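Local coordinates for ABC transporter ATP-binding protein (Leptospira interrogans serovar Copenhageni, PDB 4HZI), which probably binds and hydrolyses ATP as the ATPase subunit of an orphan ABC transporter involved in manganese utilization and tolerance, at residues L35-S41 with A86-R92; I49-F55 with T75-I80; K108-D114 with P192-D198; T131-F137 with L185-N190. All blocks are in the same frame, centred on the assembly; numbering follows the deposited sequence.

Interaction 1 of 4, residues L35-S41 with A86-R92; sequences LSLEKIS and ATSGTIR
Ser36 and Arg92 meet as an antiparallel hydrogen-bonded pair, each amide donating to the other's carbonyl. Glu38 and Thr90 repeat the exchange two residues on, with Glu38 N 2.8 Å from Thr90 O. Between them lies the non-hydrogen-bonded pair Leu37 and Ile91, whose side chains run alongside each other in the same direction, Leu37 CD1 resting 3.8 Å from Ile91 CD1. Ile40 extends this apolar row: a bend at chi2 (-75°) turns its CD1 back over the Gly89-Thr90 peptide, 3.6 Å from Thr90 N, and against Ala86 CB at 3.7 Å.

Beyond Glu38 the register slips by one. Thr87 and Ser88 both face Ser41 in a classic beta bulge, in which Ser41 O takes Thr87 N at 2.8 Å and Ser88 N only weakly. Ser41 N answers with an almost straight bond to Ser88 O, reached from well above the carbonyl plane. Side-chain-less Gly89, at positive phi, lets its CA lie 3.3 Å from Lys39 O.

The other face is wet. Ser36 OG holds two waters, one of which donates to Thr90 O, and a further water joins Lys39 O to Ser88 OG. Glu38 OE1 and Arg92 NE, of opposite charge, stand 4.4 Å apart, too far for a salt bridge, so any attraction is probably weak. Ser41 OG is occupied by Ser52 N, while Leu37 and Ile91 pack on Leu76 and Leu79 of helix 73-80. The contact is thus a two-faced piece of the antiparallel sheet of an ABC ATPase: backbone bonds set the register, aliphatic groups seal the helix side, and hydroxyls, charges and water finish the outer side.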
# COMPACT_ATOMS: atom_id res chain seq x y z
N LEU A 35 -7.42 -20.54 18.69
CA LEU A 35 -8.43 -20.20 17.66
C LEU A 35 -8.55 -21.37 16.68
O LEU A 35 -7.55 -21.90 16.16
CB LEU A 35 -8.02 -18.96 16.90
CG LEU A 35 -9.02 -18.53 15.80
CD1 LEU A 35 -10.32 -18.08 16.44
CD2 LEU A 35 -8.48 -17.46 14.89
N SER A 36 -9.78 -21.79 16.41
CA SER A 36 -9.97 -22.82 15.41
C SER A 36 -11.19 -22.53 14.56
O SER A 36 -12.22 -22.14 15.09
CB SER A 36 -10.10 -24.20 15.99
OG SER A 36 -11.18 -24.33 16.83
N LEU A 37 -11.00 -22.68 13.26
CA LEU A 37 -12.07 -22.58 12.28
C LEU A 37 -12.14 -23.92 11.56
O LEU A 37 -11.12 -24.43 11.08
CB LEU A 37 -11.78 -21.50 11.27
CG LEU A 37 -12.01 -20.06 11.73
CD1 LEU A 37 -10.99 -19.61 12.77
CD2 LEU A 37 -12.01 -19.13 10.56
N GLU A 38 -13.33 -24.49 11.53
CA GLU A 38 -13.56 -25.75 10.80
C GLU A 38 -14.70 -25.55 9.77
O GLU A 38 -15.84 -25.33 10.17
CB GLU A 38 -13.98 -26.82 11.79
CG GLU A 38 -12.89 -27.12 12.82
CD GLU A 38 -13.26 -28.26 13.75
OE1 GLU A 38 -14.30 -28.19 14.44
OE2 GLU A 38 -12.48 -29.23 13.81
N LYS A 39 -14.31 -25.56 8.50
CA LYS A 39 -15.19 -25.45 7.35
C LYS A 39 -16.08 -24.23 7.43
O LYS A 39 -17.28 -24.30 7.17
CB LYS A 39 -16.07 -26.70 7.23
CG LYS A 39 -15.28 -27.97 7.01
CD LYS A 39 -16.24 -29.15 6.90
CE LYS A 39 -15.54 -30.47 7.17
NZ LYS A 39 -14.41 -30.72 6.22
N ILE A 40 -15.49 -23.11 7.82
CA ILE A 40 -16.23 -21.83 7.91
C ILE A 40 -16.58 -21.30 6.54
O ILE A 40 -15.74 -21.02 5.67
CB ILE A 40 -15.48 -20.78 8.78
CG1 ILE A 40 -15.57 -21.16 10.25
CG2 ILE A 40 -16.03 -19.36 8.55
CD1 ILE A 40 -16.91 -20.92 10.96
N SER A 41 -17.90 -21.15 6.34
CA SER A 41 -18.40 -20.59 5.14
C SER A 41 -19.26 -19.37 5.41
O SER A 41 -19.87 -19.24 6.46
CB SER A 41 -19.21 -21.68 4.40
OG SER A 41 -18.33 -22.53 3.69
N ALA A 86 -21.00 -16.83 10.63
CA ALA A 86 -20.77 -17.79 9.59
C ALA A 86 -22.11 -18.39 9.11
O ALA A 86 -23.01 -18.59 9.93
CB ALA A 86 -19.89 -18.90 10.10
N THR A 87 -22.20 -18.70 7.83
CA THR A 87 -23.37 -19.38 7.31
C THR A 87 -23.31 -20.87 7.63
O THR A 87 -24.33 -21.51 7.86
CB THR A 87 -23.62 -19.02 5.82
OG1 THR A 87 -22.50 -19.41 5.02
CG2 THR A 87 -23.76 -17.55 5.67
N SER A 88 -22.10 -21.44 7.71
CA SER A 88 -21.95 -22.79 8.22
C SER A 88 -20.54 -22.93 8.77
O SER A 88 -19.72 -22.03 8.58
CB SER A 88 -22.17 -23.80 7.10
OG SER A 88 -21.34 -23.55 6.00
N GLY A 89 -20.28 -24.08 9.39
CA GLY A 89 -18.99 -24.40 9.97
C GLY A 89 -18.91 -23.95 11.41
O GLY A 89 -19.86 -23.38 11.95
N THR A 90 -17.76 -24.20 12.05
CA THR A 90 -17.63 -23.99 13.46
C THR A 90 -16.36 -23.18 13.74
O THR A 90 -15.32 -23.46 13.14
CB THR A 90 -17.51 -25.34 14.19
OG1 THR A 90 -18.68 -26.12 13.92
CG2 THR A 90 -17.41 -25.13 15.68
N ILE A 91 -16.48 -22.20 14.63
CA ILE A 91 -15.33 -21.37 15.05
C ILE A 91 -15.33 -21.36 16.56
O ILE A 91 -16.40 -21.28 17.21
CB ILE A 91 -15.36 -19.98 14.38
CG1 ILE A 91 -14.25 -19.09 14.97
CG2 ILE A 91 -16.74 -19.34 14.52
CD1 ILE A 91 -14.01 -17.84 14.18
N ARG A 92 -14.13 -21.53 17.15
CA ARG A 92 -14.01 -21.62 18.58
C ARG A 92 -12.84 -20.77 19.06
O ARG A 92 -11.82 -20.66 18.36
CB ARG A 92 -13.70 -23.06 19.00
CG ARG A 92 -14.76 -24.09 18.72
CD ARG A 92 -14.23 -25.48 19.04
NE ARG A 92 -15.08 -26.50 18.45
CZ ARG A 92 -16.12 -27.07 19.05
NH1 ARG A 92 -16.46 -26.76 20.31
NH2 ARG A 92 -16.82 -27.99 18.39
O HOH W 1 -13.60 -24.89 15.12
O HOH W 2 -10.08 -23.38 19.51
O HOH W 3 -17.44 -27.46 10.93
O HOH W 4 -19.43 -25.47 6.16

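Interaction 2 of 4, residues I49-F55 with T75-I80; sequences ILDSVSF and TLVNLI
Leu50 and Leu76 find each other through contrasting first torsions. In Leu50, CG stands beside the backbone N and opposite the carbonyl carbon (chi1 -58°), which drops CD1 onto the helix; in Leu76, CG swings to the side of the carbonyl carbon (chi1 -171°), sending one methyl toward Leu50 and Val53 and the other toward Phe55. Leu50 CD1 consequently settles among three helix residues, 3.8 Å from Thr75 CG2 and 4.2 Å from both Leu76 CD1 and Leu79 CD1. Leu50 and Thr75 run past one another head to tail, while Ile49 lies nearly perpendicular to Thr75 and lays its CG2 3.9 Å from Thr75 OG1.

The two branches of Leu76 divide their work. CD1 meets Val53 CG1 at 4.2 Å, and CD2 comes to the edge of the Phe55 ring, 4.1 Å from CE2. Ile80 CD1 adds a touch at Phe55 CZ, at 4.2 Å. No hydrogen bond crosses between 49-55 and 75-80; the contact rests on apolar fit.

Strand 53-55 and helix 75-80 cross at 67°. The helix continues from what the sequence suggests is the Walker A P-loop, and the side chain of Thr75 lies about 6 Å from a bound sulfate. Helix 73-80 is thereby wedged between two sheets: Leu76 and Leu79 also press on strand 36-42 of the antiparallel sheet, while Val77 and Ile80 reach strands 194-198 and 227-231 of the mixed one.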
# COMPACT_ATOMS: atom_id res chain seq x y z
N ILE A 49 -18.64 -15.92 -0.27
CA ILE A 49 -17.51 -15.05 -0.00
C ILE A 49 -16.35 -15.78 0.72
O ILE A 49 -15.19 -15.52 0.42
CB ILE A 49 -17.98 -13.86 0.82
CG1 ILE A 49 -19.03 -13.08 0.01
CG2 ILE A 49 -16.82 -12.97 1.16
CD1 ILE A 49 -19.67 -11.98 0.80
N LEU A 50 -16.71 -16.62 1.69
CA LEU A 50 -15.77 -17.56 2.30
C LEU A 50 -16.29 -18.93 2.06
O LEU A 50 -17.46 -19.20 2.27
CB LEU A 50 -15.64 -17.29 3.79
CG LEU A 50 -15.16 -15.86 4.07
CD1 LEU A 50 -15.20 -15.60 5.55
CD2 LEU A 50 -13.75 -15.59 3.55
N ASP A 51 -15.41 -19.81 1.63
CA ASP A 51 -15.79 -21.19 1.35
C ASP A 51 -14.99 -22.25 2.09
O ASP A 51 -13.86 -22.54 1.70
CB ASP A 51 -15.63 -21.37 -0.13
CG ASP A 51 -16.16 -22.71 -0.64
OD1 ASP A 51 -16.61 -23.56 0.14
OD2 ASP A 51 -16.10 -22.88 -1.85
N SER A 52 -15.61 -22.79 3.13
CA SER A 52 -15.10 -23.92 3.93
C SER A 52 -13.68 -23.66 4.46
O SER A 52 -12.74 -24.46 4.30
CB SER A 52 -15.16 -25.22 3.08
OG SER A 52 -14.93 -26.34 3.90
N VAL A 53 -13.53 -22.51 5.11
CA VAL A 53 -12.22 -22.05 5.61
C VAL A 53 -11.87 -22.82 6.88
O VAL A 53 -12.62 -22.89 7.83
CB VAL A 53 -12.26 -20.52 5.87
CG1 VAL A 53 -11.00 -20.03 6.61
CG2 VAL A 53 -12.35 -19.79 4.57
N SER A 54 -10.69 -23.45 6.84
CA SER A 54 -10.22 -24.22 7.96
C SER A 54 -8.75 -23.88 8.28
O SER A 54 -7.88 -23.88 7.40
CB SER A 54 -10.34 -25.72 7.63
OG SER A 54 -11.71 -26.11 7.58
N PHE A 55 -8.51 -23.56 9.54
CA PHE A 55 -7.17 -23.42 10.05
C PHE A 55 -7.21 -23.33 11.57
O PHE A 55 -8.27 -23.28 12.18
CB PHE A 55 -6.41 -22.24 9.42
CG PHE A 55 -6.93 -20.87 9.76
CD1 PHE A 55 -6.43 -20.13 10.87
CD2 PHE A 55 -7.86 -20.26 8.92
CE1 PHE A 55 -6.89 -18.84 11.12
CE2 PHE A 55 -8.32 -18.96 9.18
CZ PHE A 55 -7.83 -18.26 10.26
N THR A 75 -13.43 -9.79 5.32
CA THR A 75 -14.58 -10.59 5.78
C THR A 75 -14.22 -11.59 6.87
O THR A 75 -14.89 -11.73 7.87
CB THR A 75 -15.26 -11.27 4.58
OG1 THR A 75 -15.67 -10.26 3.66
CG2 THR A 75 -16.47 -12.06 5.03
N LEU A 76 -13.11 -12.29 6.69
CA LEU A 76 -12.66 -13.24 7.65
C LEU A 76 -12.36 -12.64 9.01
O LEU A 76 -12.77 -13.21 10.06
CB LEU A 76 -11.46 -14.05 7.04
CG LEU A 76 -10.96 -15.27 7.81
CD1 LEU A 76 -12.04 -16.28 8.20
CD2 LEU A 76 -9.91 -15.96 6.95
N VAL A 77 -11.71 -11.48 9.00
CA VAL A 77 -11.35 -10.75 10.22
C VAL A 77 -12.65 -10.37 10.94
O VAL A 77 -12.78 -10.60 12.14
CB VAL A 77 -10.54 -9.49 9.90
CG1 VAL A 77 -10.41 -8.59 11.12
CG2 VAL A 77 -9.14 -9.88 9.39
N ASN A 78 -13.61 -9.86 10.16
CA ASN A 78 -14.93 -9.51 10.70
C ASN A 78 -15.66 -10.68 11.36
O ASN A 78 -16.29 -10.53 12.41
CB ASN A 78 -15.82 -8.86 9.64
CG ASN A 78 -15.31 -7.51 9.20
OD1 ASN A 78 -14.52 -6.88 9.89
ND2 ASN A 78 -15.76 -7.06 8.06
N LEU A 79 -15.53 -11.86 10.77
CA LEU A 79 -16.12 -13.06 11.30
C LEU A 79 -15.38 -13.47 12.56
O LEU A 79 -15.99 -13.77 13.58
CB LEU A 79 -16.09 -14.12 10.20
CG LEU A 79 -16.95 -15.35 10.43
CD1 LEU A 79 -17.30 -16.03 9.12
CD2 LEU A 79 -16.24 -16.33 11.36
N ILE A 80 -14.04 -13.46 12.52
CA ILE A 80 -13.28 -13.77 13.75
C ILE A 80 -13.58 -12.79 14.92
O ILE A 80 -13.62 -13.19 16.07
CB ILE A 80 -11.76 -13.86 13.43
CG1 ILE A 80 -11.51 -15.04 12.49
CG2 ILE A 80 -10.92 -14.01 14.69
CD1 ILE A 80 -10.16 -15.10 11.83

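Interaction 3 of 4, residues K108-D114 with P192-D198; sequences KRIGILD and PDFLIMD
Strands 110-113 and 194-198 form the parallel edge pair of the mixed ATPase-core sheet, pairing Ile110 with Phe194 through to Leu113 with Met197. By sequence, 194-198 is probably the Walker B strand, ending on Asp198. Backbone bonds alternate along it: Gly111 N to Phe194 O, Ile196 N to Gly111 O at 2.7 Å, Leu113 N to Ile196 O, and Asp198 N to Leu113 O at 3.1 Å.

At the start, the Arg109 chain bends at chi3 (59°) so that NE (2.8 Å) and NH2 (3.2 Å) both grip Asp193 OD2, a side-on salt bridge with guanidinium and carboxylate planes 85° apart. Next to it, Ile110 CG2 makes a CH-pi contact over one face of the Phe194 ring, and Ile110 CG1 approaches Phe194 CE1 to 3.5 Å. Ile112 and Ile196 lie side by side, their CD1 atoms 3.6 Å apart. On the reverse face Gly111 leaves room for Leu195 CD1, which comes to 3.4 Å from Gly111 O.

Other elements pack on both faces: Ile80 of helix 73-80 backs Phe194 and Ile196, helix 176-188 lies on Leu113 and Leu195, and strand 227-231 continues the sheet beyond 194-198.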
# COMPACT_ATOMS: atom_id res chain seq x y z
N LYS A 108 -13.61 -8.36 24.09
CA LYS A 108 -12.68 -8.03 25.17
C LYS A 108 -11.45 -8.92 25.09
O LYS A 108 -10.34 -8.49 25.40
CB LYS A 108 -13.38 -8.21 26.53
CG LYS A 108 -12.46 -8.14 27.73
CD LYS A 108 -13.24 -8.08 29.04
CE LYS A 108 -12.37 -7.54 30.18
NZ LYS A 108 -12.97 -7.78 31.52
N ARG A 109 -11.63 -10.16 24.65
CA ARG A 109 -10.52 -11.13 24.55
C ARG A 109 -9.66 -11.15 23.26
O ARG A 109 -8.65 -11.87 23.19
CB ARG A 109 -11.06 -12.51 24.83
CG ARG A 109 -11.84 -12.54 26.15
CD ARG A 109 -12.68 -13.79 26.25
NE ARG A 109 -11.87 -15.00 26.16
CZ ARG A 109 -12.38 -16.23 26.15
NH1 ARG A 109 -13.70 -16.40 26.23
NH2 ARG A 109 -11.56 -17.27 26.06
N ILE A 110 -10.04 -10.38 22.26
CA ILE A 110 -9.33 -10.30 20.99
C ILE A 110 -8.91 -8.86 20.75
O ILE A 110 -9.78 -7.98 20.60
CB ILE A 110 -10.20 -10.75 19.82
CG1 ILE A 110 -10.69 -12.19 20.03
CG2 ILE A 110 -9.42 -10.65 18.52
CD1 ILE A 110 -11.53 -12.75 18.86
N GLY A 111 -7.60 -8.59 20.74
CA GLY A 111 -7.11 -7.25 20.39
C GLY A 111 -7.11 -7.05 18.89
O GLY A 111 -6.82 -7.98 18.16
N ILE A 112 -7.43 -5.85 18.43
CA ILE A 112 -7.38 -5.53 17.02
C ILE A 112 -6.52 -4.34 16.78
O ILE A 112 -6.71 -3.30 17.45
CB ILE A 112 -8.75 -5.12 16.44
CG1 ILE A 112 -9.78 -6.20 16.64
CG2 ILE A 112 -8.59 -4.78 14.94
CD1 ILE A 112 -9.55 -7.41 15.79
N LEU A 113 -5.60 -4.46 15.84
CA LEU A 113 -4.87 -3.30 15.33
C LEU A 113 -5.38 -3.06 13.91
O LEU A 113 -5.08 -3.83 12.97
CB LEU A 113 -3.37 -3.55 15.36
CG LEU A 113 -2.42 -2.33 15.22
CD1 LEU A 113 -0.97 -2.78 15.17
CD2 LEU A 113 -2.69 -1.45 14.03
N ASP A 114 -6.15 -2.00 13.73
CA ASP A 114 -6.62 -1.58 12.40
C ASP A 114 -6.53 -0.04 12.26
O ASP A 114 -6.88 0.69 13.17
CB ASP A 114 -8.02 -2.15 12.05
CG ASP A 114 -9.16 -1.36 12.65
OD1 ASP A 114 -8.99 -0.69 13.69
OD2 ASP A 114 -10.27 -1.44 12.06
N PRO A 192 -5.52 -9.13 25.94
CA PRO A 192 -6.32 -10.11 25.23
C PRO A 192 -5.64 -11.45 25.05
O PRO A 192 -4.44 -11.55 25.13
CB PRO A 192 -6.53 -9.46 23.86
CG PRO A 192 -5.30 -8.63 23.66
CD PRO A 192 -4.94 -8.13 25.04
N ASP A 193 -6.43 -12.46 24.73
CA ASP A 193 -5.94 -13.83 24.51
C ASP A 193 -5.10 -13.88 23.25
O ASP A 193 -4.09 -14.59 23.18
CB ASP A 193 -7.14 -14.76 24.37
CG ASP A 193 -7.94 -14.93 25.68
OD1 ASP A 193 -7.35 -14.72 26.76
OD2 ASP A 193 -9.14 -15.30 25.62
N PHE A 194 -5.53 -13.12 22.24
CA PHE A 194 -4.83 -13.00 20.98
C PHE A 194 -5.05 -11.65 20.27
O PHE A 194 -6.01 -10.91 20.57
CB PHE A 194 -4.99 -14.23 20.07
CG PHE A 194 -6.14 -14.18 19.10
CD1 PHE A 194 -7.41 -14.52 19.51
CD2 PHE A 194 -5.93 -13.89 17.78
CE1 PHE A 194 -8.47 -14.53 18.61
CE2 PHE A 194 -6.97 -13.88 16.86
CZ PHE A 194 -8.23 -14.18 17.27
N LEU A 195 -4.16 -11.35 19.35
CA LEU A 195 -4.14 -10.09 18.65
C LEU A 195 -4.31 -10.29 17.15
O LEU A 195 -3.65 -11.13 16.53
CB LEU A 195 -2.81 -9.40 18.89
CG LEU A 195 -2.51 -8.13 18.10
CD1 LEU A 195 -3.55 -7.03 18.26
CD2 LEU A 195 -1.17 -7.62 18.61
N ILE A 196 -5.18 -9.50 16.56
CA ILE A 196 -5.27 -9.46 15.11
C ILE A 196 -4.66 -8.18 14.57
O ILE A 196 -5.07 -7.09 14.95
CB ILE A 196 -6.73 -9.52 14.63
CG1 ILE A 196 -7.45 -10.75 15.12
CG2 ILE A 196 -6.74 -9.45 13.11
CD1 ILE A 196 -8.95 -10.76 14.77
N MET A 197 -3.64 -8.29 13.72
CA MET A 197 -3.06 -7.13 13.08
C MET A 197 -3.45 -7.14 11.59
O MET A 197 -2.94 -7.91 10.79
CB MET A 197 -1.55 -7.11 13.22
CG MET A 197 -1.15 -6.84 14.66
SD MET A 197 0.61 -6.84 14.81
CE MET A 197 0.79 -8.55 15.30
N ASP A 198 -4.39 -6.27 11.27
CA ASP A 198 -5.03 -6.25 9.97
C ASP A 198 -4.35 -5.21 9.07
O ASP A 198 -4.65 -4.01 9.19
CB ASP A 198 -6.52 -5.90 10.19
CG ASP A 198 -7.36 -6.00 8.93
OD1 ASP A 198 -6.86 -6.49 7.89
OD2 ASP A 198 -8.55 -5.59 9.00

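Interaction 4 of 4, residues T131-F137 with L185-N190; sequences TILTGLF and LRSIVN
The chain leaves helix 128-133 through a type I turn, Leu133 to Leu136, pressed so closely on the end of helix 176-188 that Ile132 CA and Arg186 CA are only 4.2 Å apart. Arg186 runs extended from CG to NE alongside this turn. Its NE donates to Thr134 OG1 at 3.0 Å, with the oxygen in the guanidinium plane, while Gly135 CA sits 3.7 Å above one face of the group, toward its rim. Thr134 OG1 also lies very close to Thr131 O, a short distance that makes any orienting role doubtful.

Val189 packs against the turn from the 185-190 side. With CG1 between the backbone N and the carbonyl carbon (chi1 81°), that methyl comes to 3.3 Å from Gly135 C, a tight fit made possible by glycine's lack of a side chain. Val189 CG2 touches Ile132 CG2 at 3.9 Å and Leu136 CD2 at 4.0 Å, and Ile132 CD1 leans on Leu185 CB at 3.8 Å. The Asn190 amide lies against the backbone of Gly135 and Phe137.

Such helix-end packing belongs to the helical part of an ABC ATPase, where helix 176-188 begins within what the sequence suggests is the signature motif.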
# COMPACT_ATOMS: atom_id res chain seq x y z
N THR A 131 -4.81 7.88 23.79
CA THR A 131 -5.09 6.99 22.67
C THR A 131 -5.07 5.55 23.14
O THR A 131 -5.92 4.77 22.75
CB THR A 131 -4.09 7.26 21.53
OG1 THR A 131 -4.28 8.60 21.06
CG2 THR A 131 -4.30 6.30 20.39
N ILE A 132 -4.11 5.20 23.98
CA ILE A 132 -4.05 3.85 24.49
C ILE A 132 -5.28 3.56 25.36
O ILE A 132 -5.89 2.50 25.28
CB ILE A 132 -2.74 3.58 25.21
CG1 ILE A 132 -1.61 3.77 24.20
CG2 ILE A 132 -2.73 2.19 25.82
CD1 ILE A 132 -0.25 3.72 24.79
N LEU A 133 -5.67 4.53 26.17
CA LEU A 133 -6.80 4.33 27.05
C LEU A 133 -8.11 4.16 26.29
O LEU A 133 -8.99 3.44 26.74
CB LEU A 133 -6.89 5.50 28.05
CG LEU A 133 -5.75 5.49 29.09
CD1 LEU A 133 -5.67 6.85 29.76
CD2 LEU A 133 -5.95 4.40 30.16
N THR A 134 -8.26 4.77 25.12
CA THR A 134 -9.50 4.51 24.33
C THR A 134 -9.70 3.03 24.01
O THR A 134 -10.80 2.61 23.70
CB THR A 134 -9.52 5.25 23.01
OG1 THR A 134 -8.41 4.81 22.21
CG2 THR A 134 -9.46 6.75 23.25
N GLY A 135 -8.64 2.24 24.11
CA GLY A 135 -8.73 0.81 23.88
C GLY A 135 -9.42 0.04 24.97
O GLY A 135 -9.74 -1.10 24.77
N LEU A 136 -9.61 0.63 26.14
CA LEU A 136 -10.27 -0.08 27.25
C LEU A 136 -11.69 -0.53 26.85
O LEU A 136 -12.43 0.17 26.15
CB LEU A 136 -10.32 0.78 28.49
CG LEU A 136 -8.95 1.02 29.14
CD1 LEU A 136 -9.07 2.19 30.10
CD2 LEU A 136 -8.41 -0.22 29.85
N PHE A 137 -12.01 -1.73 27.34
CA PHE A 137 -13.30 -2.42 27.17
C PHE A 137 -14.41 -1.72 27.94
O PHE A 137 -14.32 -1.54 29.17
CB PHE A 137 -13.15 -3.87 27.70
CG PHE A 137 -14.47 -4.57 27.99
CD1 PHE A 137 -15.32 -4.96 26.95
CD2 PHE A 137 -14.86 -4.84 29.31
CE1 PHE A 137 -16.52 -5.61 27.22
CE2 PHE A 137 -16.07 -5.50 29.58
CZ PHE A 137 -16.89 -5.88 28.53
N LEU A 185 -0.09 -0.81 21.05
CA LEU A 185 -0.24 -0.74 22.51
C LEU A 185 -1.70 -0.68 22.92
O LEU A 185 -2.15 -1.37 23.86
CB LEU A 185 0.56 0.44 23.10
CG LEU A 185 2.06 0.35 22.90
CD1 LEU A 185 2.79 1.44 23.65
CD2 LEU A 185 2.54 -1.04 23.31
N ARG A 186 -2.45 0.14 22.20
CA ARG A 186 -3.87 0.26 22.40
C ARG A 186 -4.59 -1.11 22.29
O ARG A 186 -5.53 -1.42 23.07
CB ARG A 186 -4.44 1.22 21.40
CG ARG A 186 -5.95 1.33 21.46
CD ARG A 186 -6.49 2.33 20.46
NE ARG A 186 -7.94 2.38 20.51
CZ ARG A 186 -8.77 1.44 20.05
NH1 ARG A 186 -8.31 0.34 19.46
NH2 ARG A 186 -10.09 1.58 20.21
N SER A 187 -4.13 -1.91 21.31
CA SER A 187 -4.73 -3.20 20.98
C SER A 187 -4.51 -4.23 22.10
O SER A 187 -5.29 -5.17 22.26
CB SER A 187 -4.21 -3.68 19.56
OG SER A 187 -2.95 -4.36 19.65
N ILE A 188 -3.47 -4.03 22.91
CA ILE A 188 -3.18 -4.94 24.02
C ILE A 188 -3.56 -4.39 25.42
O ILE A 188 -3.39 -5.07 26.42
CB ILE A 188 -1.72 -5.40 24.00
CG1 ILE A 188 -0.76 -4.22 24.20
CG2 ILE A 188 -1.45 -6.10 22.69
CD1 ILE A 188 0.65 -4.67 24.50
N VAL A 189 -4.14 -3.20 25.47
CA VAL A 189 -4.54 -2.57 26.74
C VAL A 189 -5.49 -3.45 27.61
O VAL A 189 -5.43 -3.41 28.84
CB VAL A 189 -5.13 -1.15 26.49
CG1 VAL A 189 -6.58 -1.21 26.05
CG2 VAL A 189 -5.03 -0.26 27.72
N ASN A 190 -6.35 -4.27 26.99
CA ASN A 190 -7.19 -5.20 27.74
C ASN A 190 -6.56 -6.54 28.09
O ASN A 190 -7.23 -7.40 28.63
CB ASN A 190 -8.49 -5.50 27.01
CG ASN A 190 -9.28 -4.25 26.70
OD1 ASN A 190 -9.63 -3.99 25.55
ND2 ASN A 190 -9.56 -3.45 27.74
O HOH W 5 -8.07 -2.74 22.79

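Taken together, the four contacts follow the architecture of the nucleotide-binding domain from its antiparallel sheet to its helical region. Interactions 1 and 2 share that sheet: one joins two of its strands by backbone bonds, with a watered outer face, and the other is buried, largely apolar packing of helix 73-80 beneath it, without a hydrogen bond across it. The same helix also reaches the sheet of interaction 3. Interaction 3, whose centre lies about 6 Å from the centre of the chain, combines strand hydrogen bonds with a salt bridge at its start. Interaction 4 mixes apolar and polar groups further out, and Ser187 of its helix packs on Leu195 of interaction 3. Interactions 1 and 4 do not touch.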